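PDB 3LM3: DUF3863 domain-containing protein from Parabacteroides distasonis, which is of unknown function but may be a carbohydrate-active enzyme, a glycoside hydrolase or a deacetylase. Local coordinates for residues W34-S37 / R38-L42; W74-T77 / M78-E82. All blocks are in the same frame, centred on the assembly; numbering follows the deposited sequence.

Contact 1: residues W34-S37 / R38-L42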
# COMPACT_ATOMS: atom_id res chain seq x y z
N TRP A 34 8.74 -14.67 2.93
CA TRP A 34 7.32 -14.63 3.32
C TRP A 34 7.14 -15.28 4.69
O TRP A 34 6.36 -16.24 4.87
CB TRP A 34 6.45 -15.37 2.29
CG TRP A 34 6.46 -14.81 0.88
CD1 TRP A 34 6.82 -13.57 0.49
CD2 TRP A 34 6.06 -15.51 -0.32
NE1 TRP A 34 6.67 -13.43 -0.90
CE2 TRP A 34 6.20 -14.61 -1.40
CE3 TRP A 34 5.58 -16.80 -0.57
CZ2 TRP A 34 5.90 -14.97 -2.72
CZ3 TRP A 34 5.28 -17.15 -1.89
CH2 TRP A 34 5.44 -16.24 -2.94
N GLU A 35 7.88 -14.79 5.67
CA GLU A 35 7.85 -15.36 7.01
C GLU A 35 6.85 -14.57 7.86
O GLU A 35 7.16 -13.54 8.47
CB GLU A 35 9.23 -15.52 7.64
CG GLU A 35 10.08 -14.23 7.65
CD GLU A 35 11.52 -14.45 8.04
OE1 GLU A 35 11.98 -15.63 8.15
OE2 GLU A 35 12.20 -13.43 8.28
N VAL A 36 5.62 -15.07 7.88
CA VAL A 36 4.53 -14.43 8.62
C VAL A 36 4.62 -14.70 10.11
O VAL A 36 4.01 -13.98 10.91
CB VAL A 36 3.17 -14.90 8.09
CG1 VAL A 36 2.94 -14.46 6.62
CG2 VAL A 36 2.96 -16.40 8.23
N SER A 37 5.38 -15.72 10.51
CA SER A 37 5.66 -15.97 11.91
C SER A 37 7.04 -16.58 12.04
O SER A 37 7.78 -16.65 11.06
CB SER A 37 4.56 -16.85 12.53
OG SER A 37 4.72 -16.94 13.93
N ARG A 38 7.41 -17.03 13.23
CA ARG A 38 8.73 -17.59 13.42
C ARG A 38 8.93 -18.88 12.62
O ARG A 38 9.96 -19.08 11.97
CB ARG A 38 8.98 -17.89 14.90
CG ARG A 38 9.04 -16.66 15.75
CD ARG A 38 9.24 -16.99 17.23
NE ARG A 38 9.36 -15.78 18.06
CZ ARG A 38 8.36 -15.17 18.72
NH1 ARG A 38 7.11 -15.65 18.64
NH2 ARG A 38 8.60 -14.10 19.46
N ASP A 39 7.94 -19.76 12.70
CA ASP A 39 8.02 -21.10 12.08
C ASP A 39 7.19 -21.21 10.79
O ASP A 39 7.13 -22.27 10.18
CB ASP A 39 7.57 -22.17 13.10
CG ASP A 39 6.09 -22.00 13.53
OD1 ASP A 39 5.63 -20.87 13.73
OD2 ASP A 39 5.37 -23.01 13.63
N VAL A 40 6.52 -20.15 10.37
CA VAL A 40 5.67 -20.19 9.20
C VAL A 40 6.35 -19.38 8.12
O VAL A 40 6.18 -18.16 8.04
CB VAL A 40 4.24 -19.68 9.48
CG1 VAL A 40 3.35 -19.81 8.23
CG2 VAL A 40 3.63 -20.45 10.67
N LYS A 41 7.17 -20.08 7.34
CA LYS A 41 8.00 -19.50 6.30
C LYS A 41 7.42 -19.97 4.99
O LYS A 41 7.63 -21.11 4.58
CB LYS A 41 9.44 -19.94 6.47
CG LYS A 41 10.10 -19.46 7.72
CD LYS A 41 11.48 -20.11 7.85
CE LYS A 41 12.31 -19.44 8.88
NZ LYS A 41 13.61 -20.16 9.05
N LEU A 42 6.63 -19.13 4.35
CA LEU A 42 5.84 -19.59 3.21
C LEU A 42 6.68 -19.70 1.91
O LEU A 42 6.25 -20.30 0.93
CB LEU A 42 4.61 -18.70 3.01
CG LEU A 42 3.71 -18.50 4.25
CD1 LEU A 42 2.75 -17.32 4.01
CD2 LEU A 42 2.97 -19.80 4.54
O HOH W 1 5.82 -17.48 16.98
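Trp34 and Leu42 stand at the open end of a loop that doubles back on itself, where Leu42 N donates to Trp34 O at 2.9 Å and a single beta bridge pairs Glu35 with Lys41. One step further in, Val36 N makes a weak, bent bond to Val40 O, and the same oxygen receives a CA-H...O contact from Glu35 CA at 3.4 Å, so one carbonyl gathers two donors. Beside this backbone, Val36 and Val40 meet. With CG1 anti to the carbonyl carbon (chi1 -64°), Val36 CG2 falls between the backbone N and the carbonyl carbon and presses on Val40 CG1 at 3.4 Å, tighter than usual for two methyl groups. The other branch of Val36, CG1, reaches Leu42 CD1 at 3.9 Å with the side chains crossing at about a right angle, while CB of Leu42 rests against CB of Trp34. Glu35 and Lys41 run side by side in the same direction. Their charges stop short of pairing, Glu35 OE1 lying 4.9 Å from Lys41 NZ, and the carboxylate turns instead to Thr77 through OE2 and to Thr31, Thr32 and Asn79 through OE1. At the turn, a water donates to Ser37 OG and accepts from Arg38 NH1 at 2.8 Å, in the plane and at the edge of the guanidinium. Ser37 OG is also held by Glu126, and Asp39 pairs with Arg122. In the chain this hairpin-like loop links strand 21-29 to helix 53-64; its turn is tied by these polar side chains to helix 120-138 and by Arg38 to Glu82 of helix 78-82.

Contact 2: residues W74-T77 / M78-E82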
# COMPACT_ATOMS: atom_id res chain seq x y z
N TRP A 74 11.42 1.51 8.74
CA TRP A 74 12.10 0.21 8.70
C TRP A 74 11.15 -0.82 9.24
O TRP A 74 10.65 -0.70 10.36
CB TRP A 74 13.33 0.27 9.59
CG TRP A 74 14.38 1.25 9.15
CD1 TRP A 74 14.59 2.51 9.67
CD2 TRP A 74 15.40 1.05 8.15
NE1 TRP A 74 15.67 3.09 9.04
CE2 TRP A 74 16.18 2.21 8.10
CE3 TRP A 74 15.71 -0.01 7.27
CZ2 TRP A 74 17.26 2.36 7.24
CZ3 TRP A 74 16.79 0.13 6.41
CH2 TRP A 74 17.56 1.30 6.39
N GLY A 75 10.88 -1.85 8.46
CA GLY A 75 9.98 -2.89 8.88
C GLY A 75 10.70 -4.22 8.96
O GLY A 75 11.31 -4.66 7.97
N PHE A 76 10.63 -4.89 10.12
CA PHE A 76 11.32 -6.16 10.36
C PHE A 76 10.35 -7.31 10.54
O PHE A 76 9.37 -7.19 11.28
CB PHE A 76 12.10 -6.09 11.67
CG PHE A 76 13.35 -5.22 11.65
CD1 PHE A 76 13.27 -3.84 11.67
CD2 PHE A 76 14.58 -5.80 11.64
CE1 PHE A 76 14.45 -3.07 11.67
CE2 PHE A 76 15.75 -5.04 11.62
CZ PHE A 76 15.67 -3.70 11.63
N THR A 77 10.66 -8.46 9.96
CA THR A 77 9.95 -9.68 10.33
C THR A 77 10.36 -10.13 11.75
O THR A 77 11.35 -9.66 12.30
CB THR A 77 10.27 -10.81 9.40
OG1 THR A 77 11.67 -11.14 9.52
CG2 THR A 77 9.91 -10.46 7.98
N MSE A 78 9.61 -11.07 12.32
CA MSE A 78 9.95 -11.53 13.66
C MSE A 78 11.32 -12.15 13.68
O MSE A 78 12.12 -11.89 14.58
CB MSE A 78 8.92 -12.51 14.22
CG MSE A 78 9.19 -12.85 15.67
SE MSE A 78 8.75 -11.39 16.88
CE MSE A 78 6.81 -11.67 16.88
N ASN A 79 11.60 -12.97 12.67
CA ASN A 79 12.91 -13.64 12.65
C ASN A 79 14.05 -12.64 12.47
O ASN A 79 15.11 -12.81 13.07
CB ASN A 79 12.92 -14.73 11.57
CG ASN A 79 12.04 -15.92 11.94
OD1 ASN A 79 11.78 -16.15 13.13
ND2 ASN A 79 11.52 -16.62 10.94
N ALA A 80 13.83 -11.55 11.72
CA ALA A 80 14.87 -10.52 11.59
C ALA A 80 15.06 -9.75 12.90
O ALA A 80 16.17 -9.30 13.22
CB ALA A 80 14.57 -9.59 10.46
N LEU A 81 13.97 -9.54 13.66
CA LEU A 81 14.09 -8.89 14.97
C LEU A 81 14.87 -9.71 15.96
O LEU A 81 15.59 -9.17 16.80
CB LEU A 81 12.71 -8.63 15.61
CG LEU A 81 11.93 -7.50 15.00
CD1 LEU A 81 10.54 -7.48 15.67
CD2 LEU A 81 12.70 -6.17 15.11
N GLU A 82 14.72 -11.03 15.89
CA GLU A 82 15.26 -11.93 16.92
C GLU A 82 16.59 -12.58 16.59
O GLU A 82 17.25 -13.10 17.50
CB GLU A 82 14.23 -13.00 17.24
CG GLU A 82 13.03 -12.48 17.99
CD GLU A 82 12.04 -13.57 18.37
OE1 GLU A 82 11.86 -14.55 17.61
OE2 GLU A 82 11.40 -13.42 19.44
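Thr77 caps the helix that Ala80 and Leu81 enter, its side chain and its carbonyl serving two successive backbone N-H groups. The hydroxyl is the N-cap acceptor: with OG1 held between the backbone N and the carbonyl carbon (chi1 65°), it reaches forward to the first turn and accepts from Ala80 N at 3.1 Å. Thr77 O receives Leu81 N at 3.0 Å and so starts the regular helical pattern that Glu82 N continues onto Met78 O. The methyl of Ala80 also comes close to the hydroxyl, Ala80 CB lying 3.4 Å from Thr77 OG1. Replacing Thr77 with a valine would probably leave Ala80 N without its capping acceptor and Glu35 OE2 without the Thr77 hydroxyl, since OG1 also bonds to that carboxylate.

Apolar contact comes from Phe76, one residue earlier on the strand. Leu81, with CG anti to its carbonyl carbon (chi1 -75°), brings its CD2 branch, the one not extended, to Phe76, 3.5 Å from CB and 3.6 Å from ring atom CG. The leucine therefore packs on the root of the phenylalanine. Farther out, Ala80 CB meets the ring at its edge, near the ring plane, 4.0 Å from Phe76 CD2. Strand and helix axes are almost perpendicular, so the chain turns sharply at Thr77 and Ala80 and Leu81 can both meet Phe76. In the fold, strand 73-76 runs parallel between strands 21-29 and 105-108; helix 86-102 packs on Phe76, and Leu81 and Met78 lean on helix 120-138.

How the contacts relate
Contacts 1 and 2 follow neighbouring parallel strands, 21-29 and 73-76, and polar side chains join them. Their centres are 11 Å apart, the loop of contact 1 coming after the first strand and the helix of contact 2 directly after the second. The N-cap hydroxyl and the loop carboxylate probably form a hydrogen bond, Glu35 OE2 to Thr77 OG1 at 2.7 Å. A salt bridge of 2.8 Å joins Arg38 NE to Glu82 OE1 at the far end of the helix, with Arg38 NH2 packed 3.7 Å from the SE atom of Met78, modelled as selenomethionine. Lys41 CE packs 3.6 Å from Asn79 ND2, on the Glu35-Thr77 side.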